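Long-range contacts in ferulic acid esterase, AmCE1/Fae1A (Anaeromyces mucronatus, PDB 5CXX), which probably acts as a feruloyl esterase of the alpha/beta-hydrolase fold, hydrolysing ferulate esters, and binds ferulic acid: residues Ile6-Pro11 and Glu247-Asp252; Ala26-Tyr31 and Lys41-Leu46; Val35-Arg40 and Pro104-Ala109; Thr145-Thr150 and Ala207-Ile212; Gly184-Glu189 and Lys230-Ile235. All coordinates share one frame; numbering follows the deposited sequence.

The five contacts are spread around one alpha/beta-hydrolase domain. Interactions 1 and 2 reach the two outermost strands of its main sheet, 244-248 and 26-33, with centres about 30 Å apart. Interactions 2 and 3 share strand 38-45 and touch, Y31 O lying 2.8 Å from R40 N in a probable hydrogen bond. Interactions 4 and 5 lie later in the chain and their segments alternate, with centres about 22 Å apart. Interaction 1 spans all the others, bringing the N-terminal region against the last strand. Interactions 1 and 5 approach to about 5 Å between nearest atoms. Thus interactions 1 and 2 involve opposite margins of the sheet, while interaction 5 lies near the bound ferulic acid.

Interaction 1: Ile6-Pro11 and Glu247-Asp252; sequences ISNTCP and EVPGAD
V248, which packs its side chain against the carbonyl of N8, accepts the backbone N-H of A251 at its own O, with A251 N and V248 O 3.2 Å apart. That bond closes a type II turn from V248 to A251, with G250 at positive phi. The two segments meet by van der Waals contacts, several of them carbon against a carbonyl oxygen or amide nitrogen. V248 sets CG1 anti to its N (chi1 -179°), and both methyls come up to the same oxygen: CG1 lies 3.4 Å and CG2 3.5 Å from N8 O.

N8 answers with its side chain. Its CG stands between the backbone N and the carbonyl carbon (chi1 61°), which brings the amide over toward P249, the two side chains crossing at about a right angle. Between these two residues the closest approach is N8 ND2 to P249 CD, 3.6 Å, and N8 CB also approaches E247 O at 3.7 Å. With 165 Å² buried in total, this is a small surface contact.

V248 lies on strand 244-248, at the margin of the main sheet, and its backbone bonds to C218 and T220 next to it. On the opposing segment, S7 O accepts from N264 ND2, and C10 leans on S259 and Y263, so the N-terminal loop touches both helix 255-266 and, through I6 on I244 and F246, the outermost strand.

Interaction 2: Ala26-Tyr31 and Lys41-Leu46; sequences AKKITY and KMNVIL
The Y31 ring meets K41 and M42 of the opposing strand in an antiparallel beta hairpin, strands 26-33 and 38-45: K41 C lies at the ring's edge, near the plane, while M42 approaches obliquely in a Met-aromatic contact. M42 SD is 4.6 Å from the ring centroid and 39° off its normal, and M42 CG comes to 3.8 Å from Y31 CE1. Helix 125-140 adds V132 and I133 to the ring's surroundings, and Y31 OH is held by E128.

The short segments of the hairpin run at 146°. Two hydrogen-bonded pairs give the evidence: I29 with M42, where I29 N to M42 O measures 2.8 Å, and K27 with V44. On the face carrying I29, M42 and V44, I29 CG1 touches V44 CG2 at 3.8 Å.

The other face carries K28, T30, K41 and N43. There K28 CD and K41 CD meet at 3.6 Å, and the ammonium of K28 forms salt bridges with E69 and D70. D70 also accepts from N43 ND2, so one carboxylate ties both strands to the same loop. K41 NZ gives T30 OG1 a weak bond. In the plane of the Y31 ring, at its edge, one water donates to both Y31 OH (2.9 Å) and K41 O.

Interaction 3: Val35-Arg40 and Pro104-Ala109; sequences VTETER and PKPGTA
P106 presses its ring edge into the turn at T36 and E37, with P106 CG 3.4 Å from T36 O. The same carbon lies 3.8 Å from E37 CB, and P106 CD also lies near T36 O and, farther off, V35 O, so CG and CD together touch three successive residues.

The conformation of E37 explains its share. Its backbone has positive phi (56°), as in the G1 beta bulge where E37 and T38 both face S33. Its CG points anti to the carbonyl carbon and the chain is extended beyond, so that CB, CG and CD in turn pass P106 CG while the two side chains cross at about a right angle.

T36 uses its two branches differently. With chi1 at 61°, OG1 is tucked over the residue's own backbone and shares a 2.8 Å hydrogen bond with T38 OG1, either hydroxyl being a possible donor. CG2 is thereby left anti to the carbonyl carbon and meets P104 O at 3.6 Å.

The partner loop is held by its own type II turn. K105 O takes both T108 N and T108 OG1, the latter at 2.7 Å, in the carbonyl plane on a lone pair. G107, at phi 92°, occupies the corner, and K105 NZ reaches out to N124.

Chemically, the direct contact is carbon against carbonyl oxygen and carbon against carbon. Between the two segments the polar link is one water that donates to both T36 O (2.8 Å) and P104 O; R40 NH2 adds direct bonds to D100 O and Y102 O just upstream of P104.

Interaction 4: Thr145-Thr150 and Ala207-Ile212; sequences TGRENT and AEIQPI
R147 lays its guanidinium against I209, which arrives from the opposite direction: I209 CG1 sits over the centre of one face, 3.6 Å above the plane. I209 CD1 lies over the NH1-NE side of that face, while I212 CG1 comes obliquely to R147 NH1 at 3.7 Å. The arginine chain starts out folded above its own main chain (chi1 67°) and bends at chi3, which carries the flat group out to the other loop.

At the edge of the group, R147 NH2 donates to Q210 O at 3.0 Å, with an N-H...O angle of 150°. The donor stands well above the carbonyl plane, 51° out of it, so it misses the lone pairs. A water doubles the link, accepting from R147 NH1 and donating to Q210 O (2.7 Å). R147 NE is taken by S170 O, and the cation thus donates to two backbone oxygens. Beside it, I212 CD1 rests on E148 CA at 3.8 Å.

Both segments lead into the central sheet: T150 opens strand 150-155, and I212 precedes strand 213-219. Their backbones each bond to G174, just ahead of strand 175-179, which runs between those two, while Y167 of helix 157-168 touches P211.

Interaction 5: Gly184-Glu189 and Lys230-Ile235; sequences GITPGE and KSYHEI
This is a buried contact between helix 228-238 and the loop that follows strand 175-179, centred on the Y232 ring. Y232 OH accepts the backbone N-H of I185, with I185 N to Y232 OH at 3.0 Å and a fairly straight N-H...O angle of 166°. The same hydroxyl is bonded to A182 O, so it joins two points of one loop.

The ring is framed by two side chains. I185 CD1 lies over one face in a CH-pi contact, 3.8 Å from the centroid and 19° off the normal, displaced toward the rim. T186 OG1 comes in the ring plane at the edge, 3.6 Å from Y232 CE1. A chi1 of 47° turns this hydroxyl toward the helix, where it also meets I235 CD1 tip to tip, one turn along from Y232, at 3.6 Å. I185 also touches R160 and L163 of helix 157-168.

G184 lies about 6 Å from the bound ferulic acid (nearest atoms), which puts this contact close to the ligand pocket. The helix itself connects the neighbouring parallel strands 213-219 and 244-248, a beta-alpha-beta crossover of the kind from which the alpha/beta-hydrolase fold is built.

Interaction 1: Ile6-Pro11 and Glu247-Asp252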
# COMPACT_ATOMS: atom_id res chain seq x y z
N ILE A 6 -10.53 11.38 11.05
CA ILE A 6 -9.26 11.45 10.35
C ILE A 6 -8.36 12.47 11.04
O ILE A 6 -8.84 13.59 11.36
CB ILE A 6 -9.52 11.83 8.87
CG1 ILE A 6 -10.42 10.77 8.22
CG2 ILE A 6 -8.22 12.07 8.13
CD1 ILE A 6 -9.71 9.40 8.14
N SER A 7 -7.10 12.09 11.25
CA SER A 7 -6.16 13.03 11.83
C SER A 7 -5.04 13.28 10.85
O SER A 7 -4.66 12.41 10.08
CB SER A 7 -5.55 12.52 13.11
OG SER A 7 -4.92 11.32 12.80
N ASN A 8 -4.54 14.50 10.86
CA ASN A 8 -3.55 14.84 9.83
C ASN A 8 -2.13 14.52 10.24
O ASN A 8 -1.23 14.81 9.48
CB ASN A 8 -3.66 16.29 9.40
CG ASN A 8 -3.43 17.27 10.50
OD1 ASN A 8 -3.03 16.90 11.61
ND2 ASN A 8 -3.64 18.55 10.19
N THR A 9 -1.96 13.91 11.40
CA THR A 9 -0.65 13.36 11.78
C THR A 9 -0.83 12.07 12.57
O THR A 9 -1.91 11.77 13.07
CB THR A 9 0.17 14.33 12.66
OG1 THR A 9 -0.46 14.42 13.94
CG2 THR A 9 0.32 15.73 11.99
N CYS A 10 0.26 11.29 12.65
CA CYS A 10 0.25 10.11 13.48
C CYS A 10 0.90 10.49 14.83
O CYS A 10 2.06 10.88 14.85
CB CYS A 10 1.07 8.99 12.81
SG CYS A 10 1.09 7.46 13.87
N PRO A 11 0.18 10.37 15.94
CA PRO A 11 0.80 10.66 17.23
C PRO A 11 2.02 9.79 17.45
O PRO A 11 2.06 8.60 17.05
CB PRO A 11 -0.28 10.32 18.25
CG PRO A 11 -1.57 10.43 17.48
CD PRO A 11 -1.23 9.96 16.06
N GLU A 247 -4.20 16.16 3.83
CA GLU A 247 -2.78 16.57 3.66
C GLU A 247 -2.12 16.72 5.00
O GLU A 247 -2.71 17.19 5.96
CB GLU A 247 -2.69 17.89 2.84
CG GLU A 247 -3.17 17.67 1.43
CD GLU A 247 -3.16 18.98 0.68
OE1 GLU A 247 -4.04 19.85 0.86
OE2 GLU A 247 -2.30 19.17 -0.18
N VAL A 248 -0.84 16.34 5.07
CA VAL A 248 -0.10 16.40 6.32
C VAL A 248 0.68 17.70 6.34
O VAL A 248 1.52 17.92 5.45
CB VAL A 248 0.85 15.19 6.42
CG1 VAL A 248 1.60 15.27 7.74
CG2 VAL A 248 -0.01 13.88 6.29
N PRO A 249 0.36 18.61 7.27
CA PRO A 249 0.89 19.97 7.12
C PRO A 249 2.43 20.07 7.30
O PRO A 249 2.93 19.56 8.32
CB PRO A 249 0.15 20.77 8.22
CG PRO A 249 -0.28 19.76 9.18
CD PRO A 249 -0.56 18.49 8.41
N GLY A 250 3.10 20.67 6.32
CA GLY A 250 4.53 20.86 6.34
C GLY A 250 5.32 19.60 5.99
O GLY A 250 6.55 19.68 5.89
N ALA A 251 4.66 18.45 5.78
CA ALA A 251 5.40 17.24 5.47
C ALA A 251 5.84 17.13 4.02
O ALA A 251 5.27 17.71 3.11
CB ALA A 251 4.58 16.00 5.84
N ASP A 252 6.96 16.43 3.86
CA ASP A 252 7.57 16.21 2.55
C ASP A 252 7.40 14.73 2.23
O ASP A 252 6.50 14.06 2.75
CB ASP A 252 9.05 16.63 2.63
CG ASP A 252 9.68 17.01 1.27
OD1 ASP A 252 9.55 16.29 0.25
OD2 ASP A 252 10.45 18.02 1.25

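Interaction 2: Ala26-Tyr31 and Lys41-Leu46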
# COMPACT_ATOMS: atom_id res chain seq x y z
N ALA A 26 9.23 -9.55 11.29
CA ALA A 26 9.20 -9.93 9.89
C ALA A 26 10.06 -11.16 9.65
O ALA A 26 11.14 -11.33 10.25
CB ALA A 26 9.78 -8.77 9.00
N LYS A 27 9.57 -12.02 8.76
CA LYS A 27 10.33 -13.16 8.26
C LYS A 27 10.44 -13.04 6.76
O LYS A 27 9.40 -12.87 6.07
CB LYS A 27 9.63 -14.47 8.60
CG LYS A 27 10.31 -15.70 8.02
CD LYS A 27 11.54 -16.11 8.79
CE LYS A 27 12.20 -17.36 8.16
NZ LYS A 27 12.44 -17.04 6.70
N LYS A 28 11.67 -13.13 6.23
CA LYS A 28 11.82 -13.01 4.78
C LYS A 28 11.64 -14.34 4.08
O LYS A 28 12.30 -15.36 4.43
CB LYS A 28 13.18 -12.40 4.42
CG LYS A 28 13.20 -11.96 2.93
CD LYS A 28 14.47 -11.14 2.59
CE LYS A 28 14.48 -9.77 3.31
NZ LYS A 28 15.59 -8.93 2.73
N ILE A 29 10.67 -14.35 3.17
CA ILE A 29 10.29 -15.53 2.44
C ILE A 29 10.81 -15.46 1.01
O ILE A 29 10.67 -14.41 0.33
CB ILE A 29 8.71 -15.64 2.43
CG1 ILE A 29 8.17 -15.73 3.88
CG2 ILE A 29 8.24 -16.80 1.51
CD1 ILE A 29 8.85 -16.77 4.72
N THR A 30 11.39 -16.56 0.51
CA THR A 30 11.84 -16.69 -0.86
C THR A 30 10.87 -17.61 -1.59
O THR A 30 10.57 -18.71 -1.05
CB THR A 30 13.30 -17.27 -0.89
OG1 THR A 30 14.13 -16.39 -0.12
CG2 THR A 30 13.86 -17.25 -2.30
N TYR A 31 10.39 -17.20 -2.75
CA TYR A 31 9.34 -17.97 -3.43
C TYR A 31 9.50 -17.79 -4.95
O TYR A 31 10.09 -16.78 -5.43
CB TYR A 31 7.90 -17.54 -3.00
CG TYR A 31 7.58 -16.13 -3.46
CD1 TYR A 31 8.02 -15.02 -2.71
CD2 TYR A 31 6.90 -15.92 -4.66
CE1 TYR A 31 7.77 -13.66 -3.16
CE2 TYR A 31 6.62 -14.59 -5.10
CZ TYR A 31 7.10 -13.50 -4.37
OH TYR A 31 6.80 -12.24 -4.87
N LYS A 41 11.62 -12.27 -3.26
CA LYS A 41 11.52 -12.21 -1.79
C LYS A 41 10.37 -11.32 -1.36
O LYS A 41 10.04 -10.35 -2.05
CB LYS A 41 12.80 -11.65 -1.19
CG LYS A 41 14.04 -12.70 -1.39
CD LYS A 41 15.34 -12.25 -0.73
CE LYS A 41 16.37 -13.38 -0.68
NZ LYS A 41 16.26 -14.24 -1.87
N MET A 42 9.78 -11.67 -0.21
CA MET A 42 8.80 -10.76 0.44
C MET A 42 8.96 -10.97 1.95
O MET A 42 9.37 -12.05 2.39
CB MET A 42 7.32 -11.05 0.04
CG MET A 42 6.91 -12.51 0.32
SD MET A 42 5.26 -12.65 -0.46
CE MET A 42 4.93 -14.42 -0.21
N ASN A 43 8.61 -9.94 2.75
CA ASN A 43 8.50 -10.17 4.19
C ASN A 43 7.08 -10.52 4.54
O ASN A 43 6.12 -9.86 4.10
CB ASN A 43 8.90 -8.94 4.97
CG ASN A 43 10.40 -8.73 4.92
OD1 ASN A 43 11.17 -9.60 5.32
ND2 ASN A 43 10.84 -7.58 4.39
N VAL A 44 6.96 -11.54 5.36
CA VAL A 44 5.68 -11.87 5.98
C VAL A 44 5.78 -11.58 7.48
O VAL A 44 6.65 -12.11 8.16
CB VAL A 44 5.30 -13.33 5.72
CG1 VAL A 44 3.97 -13.69 6.44
CG2 VAL A 44 5.13 -13.55 4.21
N ILE A 45 4.83 -10.79 7.97
CA ILE A 45 4.79 -10.39 9.38
C ILE A 45 3.51 -10.97 9.99
O ILE A 45 2.40 -10.44 9.76
CB ILE A 45 4.84 -8.87 9.48
CG1 ILE A 45 6.12 -8.30 8.81
CG2 ILE A 45 4.69 -8.44 10.97
CD1 ILE A 45 5.88 -6.80 8.33
N LEU A 46 3.65 -12.08 10.69
CA LEU A 46 2.50 -12.71 11.36
C LEU A 46 2.16 -11.97 12.64
O LEU A 46 3.04 -11.45 13.28
CB LEU A 46 2.82 -14.17 11.66
CG LEU A 46 3.09 -14.99 10.38
CD1 LEU A 46 3.57 -16.41 10.73
CD2 LEU A 46 1.90 -15.01 9.34
O HOH W 1 7.57 -9.98 -3.30

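Interaction 3: Val35-Arg40 and Pro104-Ala109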
# COMPACT_ATOMS: atom_id res chain seq x y z
N VAL A 35 5.58 -15.02 -12.94
CA VAL A 35 5.40 -13.74 -13.62
C VAL A 35 6.76 -13.15 -14.00
O VAL A 35 6.98 -12.77 -15.17
CB VAL A 35 4.59 -12.80 -12.73
CG1 VAL A 35 4.68 -11.38 -13.25
CG2 VAL A 35 3.13 -13.26 -12.65
N THR A 36 7.67 -13.12 -13.04
CA THR A 36 9.06 -12.64 -13.35
C THR A 36 9.97 -13.76 -13.85
O THR A 36 11.06 -13.52 -14.38
CB THR A 36 9.74 -12.03 -12.11
OG1 THR A 36 9.82 -13.04 -11.08
CG2 THR A 36 8.88 -10.84 -11.56
N GLU A 37 9.52 -14.99 -13.72
CA GLU A 37 10.32 -16.22 -13.99
C GLU A 37 11.60 -16.23 -13.17
O GLU A 37 12.63 -16.73 -13.62
CB GLU A 37 10.60 -16.40 -15.49
CG GLU A 37 9.26 -16.44 -16.27
CD GLU A 37 9.41 -16.78 -17.74
OE1 GLU A 37 10.43 -17.36 -18.16
OE2 GLU A 37 8.51 -16.41 -18.53
N THR A 38 11.50 -15.76 -11.93
CA THR A 38 12.64 -15.78 -11.02
C THR A 38 12.17 -16.04 -9.59
O THR A 38 10.99 -15.90 -9.28
CB THR A 38 13.39 -14.43 -11.02
OG1 THR A 38 12.50 -13.42 -10.59
CG2 THR A 38 13.93 -14.11 -12.41
N GLU A 39 13.15 -16.43 -8.78
CA GLU A 39 12.94 -16.42 -7.32
C GLU A 39 12.91 -15.00 -6.78
O GLU A 39 13.75 -14.17 -7.15
CB GLU A 39 14.04 -17.22 -6.60
CG GLU A 39 14.14 -18.68 -6.99
CD GLU A 39 13.12 -19.59 -6.30
OE1 GLU A 39 12.45 -19.15 -5.34
OE2 GLU A 39 12.99 -20.77 -6.70
N ARG A 40 11.88 -14.70 -5.99
CA ARG A 40 11.71 -13.37 -5.43
C ARG A 40 11.62 -13.43 -3.90
O ARG A 40 11.55 -14.52 -3.33
CB ARG A 40 10.45 -12.71 -6.00
CG ARG A 40 10.28 -12.89 -7.50
CD ARG A 40 9.17 -11.99 -8.03
NE ARG A 40 9.57 -10.59 -8.06
CZ ARG A 40 9.06 -9.65 -7.26
NH1 ARG A 40 8.14 -9.97 -6.37
NH2 ARG A 40 9.49 -8.40 -7.35
N PRO A 104 9.47 -6.98 -13.02
CA PRO A 104 9.52 -6.95 -14.49
C PRO A 104 9.44 -8.33 -15.10
O PRO A 104 10.01 -9.33 -14.58
CB PRO A 104 10.94 -6.33 -14.77
CG PRO A 104 11.76 -6.85 -13.54
CD PRO A 104 10.76 -6.66 -12.38
N LYS A 105 8.79 -8.40 -16.27
CA LYS A 105 8.84 -9.57 -17.15
C LYS A 105 10.30 -9.84 -17.55
O LYS A 105 11.02 -8.87 -17.73
CB LYS A 105 8.00 -9.31 -18.39
CG LYS A 105 6.53 -8.98 -18.07
CD LYS A 105 5.78 -8.75 -19.40
CE LYS A 105 4.37 -9.38 -19.39
NZ LYS A 105 3.40 -8.71 -18.46
N PRO A 106 10.72 -11.08 -17.79
CA PRO A 106 12.11 -11.26 -18.28
C PRO A 106 12.40 -10.50 -19.54
O PRO A 106 11.54 -10.37 -20.43
CB PRO A 106 12.22 -12.77 -18.60
CG PRO A 106 11.18 -13.36 -17.77
CD PRO A 106 10.06 -12.38 -17.53
N GLY A 107 13.62 -9.96 -19.60
CA GLY A 107 14.07 -9.18 -20.73
C GLY A 107 13.78 -7.70 -20.47
O GLY A 107 14.30 -6.85 -21.24
N THR A 108 13.04 -7.36 -19.41
CA THR A 108 12.72 -5.95 -19.21
C THR A 108 13.22 -5.38 -17.92
O THR A 108 12.94 -4.21 -17.62
CB THR A 108 11.22 -5.67 -19.28
OG1 THR A 108 10.59 -6.20 -18.11
CG2 THR A 108 10.66 -6.34 -20.48
N ALA A 109 14.07 -6.12 -17.20
CA ALA A 109 14.60 -5.58 -15.95
C ALA A 109 15.69 -4.55 -16.26
O ALA A 109 16.60 -4.82 -17.11
CB ALA A 109 15.17 -6.73 -15.06
O HOH W 2 12.16 -10.98 -14.46

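Interaction 4: Thr145-Thr150 and Ala207-Ile212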
# COMPACT_ATOMS: atom_id res chain seq x y z
N THR A 145 -9.89 -15.07 3.18
CA THR A 145 -9.89 -14.63 1.79
C THR A 145 -11.11 -13.74 1.54
O THR A 145 -12.02 -13.65 2.37
CB THR A 145 -9.95 -15.78 0.81
OG1 THR A 145 -11.08 -16.59 1.15
CG2 THR A 145 -8.67 -16.65 0.92
N GLY A 146 -11.12 -13.14 0.36
CA GLY A 146 -12.26 -12.31 -0.03
C GLY A 146 -11.88 -10.84 0.12
O GLY A 146 -11.02 -10.47 0.93
N ARG A 147 -12.60 -9.95 -0.59
CA ARG A 147 -12.17 -8.55 -0.59
C ARG A 147 -12.32 -7.89 0.81
O ARG A 147 -11.54 -6.98 1.14
CB ARG A 147 -12.96 -7.79 -1.65
CG ARG A 147 -14.48 -7.66 -1.35
CD ARG A 147 -15.24 -7.19 -2.60
NE ARG A 147 -14.66 -5.90 -3.05
CZ ARG A 147 -15.11 -4.72 -2.62
NH1 ARG A 147 -16.12 -4.63 -1.77
NH2 ARG A 147 -14.49 -3.61 -3.07
N GLU A 148 -13.26 -8.32 1.61
CA GLU A 148 -13.42 -7.75 2.92
C GLU A 148 -12.26 -8.02 3.85
O GLU A 148 -12.16 -7.45 4.87
CB GLU A 148 -14.74 -8.24 3.52
CG GLU A 148 -14.76 -9.70 3.90
CD GLU A 148 -15.05 -10.73 2.78
OE1 GLU A 148 -14.96 -10.46 1.59
OE2 GLU A 148 -15.37 -11.87 3.15
N ASN A 149 -11.42 -8.95 3.46
CA ASN A 149 -10.25 -9.42 4.26
C ASN A 149 -8.96 -9.09 3.60
O ASN A 149 -7.93 -9.62 3.99
CB ASN A 149 -10.35 -10.92 4.51
CG ASN A 149 -11.59 -11.23 5.30
OD1 ASN A 149 -11.79 -10.62 6.36
ND2 ASN A 149 -12.48 -12.07 4.77
N THR A 150 -8.97 -8.20 2.62
CA THR A 150 -7.77 -7.95 1.81
C THR A 150 -7.55 -6.44 1.67
O THR A 150 -8.41 -5.72 1.11
CB THR A 150 -7.94 -8.56 0.42
OG1 THR A 150 -8.23 -9.97 0.53
CG2 THR A 150 -6.61 -8.44 -0.38
N ALA A 207 -14.16 2.30 -10.26
CA ALA A 207 -14.37 0.87 -10.04
C ALA A 207 -15.83 0.60 -10.17
O ALA A 207 -16.64 1.44 -9.77
CB ALA A 207 -13.93 0.52 -8.67
N GLU A 208 -16.18 -0.56 -10.68
CA GLU A 208 -17.58 -0.92 -10.66
C GLU A 208 -17.96 -1.20 -9.21
O GLU A 208 -18.74 -0.38 -8.69
CB GLU A 208 -17.85 -2.09 -11.59
CG GLU A 208 -19.24 -2.09 -12.11
CD GLU A 208 -19.41 -3.06 -13.24
OE1 GLU A 208 -18.40 -3.46 -13.86
OE2 GLU A 208 -20.53 -3.46 -13.52
N ILE A 209 -17.43 -2.25 -8.54
CA ILE A 209 -17.67 -2.46 -7.08
C ILE A 209 -16.76 -1.54 -6.28
O ILE A 209 -15.53 -1.55 -6.49
CB ILE A 209 -17.56 -3.96 -6.61
CG1 ILE A 209 -17.81 -4.08 -5.07
CG2 ILE A 209 -16.24 -4.62 -7.01
CD1 ILE A 209 -18.12 -5.61 -4.62
N GLN A 210 -17.33 -0.68 -5.43
CA GLN A 210 -16.54 0.38 -4.77
C GLN A 210 -15.61 -0.20 -3.72
O GLN A 210 -16.03 -1.09 -2.97
CB GLN A 210 -17.46 1.40 -4.07
CG GLN A 210 -18.10 2.36 -5.07
CD GLN A 210 -17.05 3.19 -5.83
OE1 GLN A 210 -16.47 4.12 -5.27
NE2 GLN A 210 -16.80 2.82 -7.08
N PRO A 211 -14.37 0.33 -3.60
CA PRO A 211 -13.61 -0.01 -2.39
C PRO A 211 -14.43 0.20 -1.13
O PRO A 211 -15.24 1.17 -1.01
CB PRO A 211 -12.46 1.01 -2.42
CG PRO A 211 -12.24 1.30 -3.86
CD PRO A 211 -13.69 1.38 -4.37
N ILE A 212 -14.25 -0.67 -0.14
CA ILE A 212 -14.88 -0.45 1.15
C ILE A 212 -14.30 0.83 1.80
O ILE A 212 -15.03 1.64 2.38
CB ILE A 212 -14.67 -1.68 2.09
CG1 ILE A 212 -15.24 -2.93 1.38
CG2 ILE A 212 -15.30 -1.46 3.48
CD1 ILE A 212 -14.87 -4.29 2.08
O HOH W 3 -17.94 -2.23 -1.41

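Interaction 5: Gly184-Glu189 and Lys230-Ile235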
# COMPACT_ATOMS: atom_id res chain seq x y z
N GLY A 184 1.29 9.45 -12.85
CA GLY A 184 1.20 8.55 -13.99
C GLY A 184 0.13 7.47 -13.92
O GLY A 184 0.05 6.64 -14.87
N ILE A 185 -0.69 7.46 -12.87
CA ILE A 185 -1.85 6.54 -12.96
C ILE A 185 -2.64 6.97 -14.21
O ILE A 185 -3.08 6.14 -15.01
CB ILE A 185 -2.77 6.61 -11.75
CG1 ILE A 185 -1.98 6.10 -10.54
CG2 ILE A 185 -4.05 5.74 -11.98
CD1 ILE A 185 -2.79 6.32 -9.25
N THR A 186 -2.84 8.28 -14.30
CA THR A 186 -3.57 8.91 -15.42
C THR A 186 -2.55 9.86 -16.13
O THR A 186 -1.41 10.02 -15.64
CB THR A 186 -4.77 9.70 -14.87
OG1 THR A 186 -4.29 10.47 -13.77
CG2 THR A 186 -5.86 8.72 -14.34
N PRO A 187 -2.88 10.43 -17.27
CA PRO A 187 -1.86 11.22 -17.98
C PRO A 187 -1.39 12.41 -17.17
O PRO A 187 -2.18 13.12 -16.50
CB PRO A 187 -2.59 11.69 -19.24
CG PRO A 187 -3.68 10.64 -19.48
CD PRO A 187 -4.13 10.33 -18.07
N GLY A 188 -0.10 12.71 -17.33
CA GLY A 188 0.45 13.85 -16.58
C GLY A 188 1.86 14.16 -17.05
O GLY A 188 2.36 13.53 -17.97
N GLU A 189 2.46 15.20 -16.48
CA GLU A 189 3.80 15.64 -16.90
C GLU A 189 4.54 16.11 -15.64
O GLU A 189 3.94 16.77 -14.81
CB GLU A 189 3.74 16.79 -17.95
CG GLU A 189 5.09 17.37 -18.21
CD GLU A 189 5.70 16.91 -19.52
OE1 GLU A 189 5.00 16.18 -20.27
OE2 GLU A 189 6.85 17.32 -19.82
N LYS A 230 -3.02 15.11 -4.89
CA LYS A 230 -4.20 15.97 -4.97
C LYS A 230 -4.94 15.80 -6.32
O LYS A 230 -6.19 15.82 -6.35
CB LYS A 230 -3.79 17.45 -4.80
CG LYS A 230 -4.99 18.40 -4.72
CD LYS A 230 -4.43 19.80 -4.37
CE LYS A 230 -5.57 20.82 -4.30
NZ LYS A 230 -5.05 22.21 -4.03
N SER A 231 -4.19 15.64 -7.39
CA SER A 231 -4.84 15.42 -8.71
C SER A 231 -5.69 14.14 -8.69
O SER A 231 -6.80 14.15 -9.25
CB SER A 231 -3.80 15.41 -9.88
OG SER A 231 -3.16 14.14 -10.04
N TYR A 232 -5.20 13.10 -8.04
CA TYR A 232 -5.98 11.85 -7.95
C TYR A 232 -7.24 12.07 -7.11
O TYR A 232 -8.31 11.53 -7.43
CB TYR A 232 -5.11 10.75 -7.37
CG TYR A 232 -3.94 10.41 -8.26
CD1 TYR A 232 -4.00 10.50 -9.65
CD2 TYR A 232 -2.75 10.01 -7.68
CE1 TYR A 232 -2.90 10.16 -10.46
CE2 TYR A 232 -1.66 9.68 -8.47
CZ TYR A 232 -1.73 9.76 -9.85
OH TYR A 232 -0.62 9.38 -10.62
N HIS A 233 -7.09 12.78 -5.99
CA HIS A 233 -8.29 13.14 -5.20
C HIS A 233 -9.32 13.82 -6.09
O HIS A 233 -10.53 13.53 -6.02
CB HIS A 233 -7.87 14.02 -4.01
CG HIS A 233 -8.99 14.81 -3.43
ND1 HIS A 233 -10.09 14.22 -2.83
CD2 HIS A 233 -9.23 16.15 -3.42
CE1 HIS A 233 -10.92 15.17 -2.44
NE2 HIS A 233 -10.42 16.35 -2.77
N GLU A 234 -8.85 14.74 -6.89
CA GLU A 234 -9.77 15.50 -7.72
C GLU A 234 -10.46 14.64 -8.79
O GLU A 234 -11.64 14.79 -9.05
CB GLU A 234 -9.02 16.68 -8.34
CG GLU A 234 -8.73 17.71 -7.24
CD GLU A 234 -7.81 18.86 -7.65
OE1 GLU A 234 -7.54 19.75 -6.81
OE2 GLU A 234 -7.35 18.89 -8.81
N ILE A 235 -9.71 13.74 -9.42
CA ILE A 235 -10.27 12.88 -10.45
C ILE A 235 -11.27 11.89 -9.83
O ILE A 235 -12.35 11.76 -10.33
CB ILE A 235 -9.10 12.07 -11.13
CG1 ILE A 235 -8.24 13.03 -11.96
CG2 ILE A 235 -9.67 10.90 -12.01
CD1 ILE A 235 -6.77 12.51 -12.24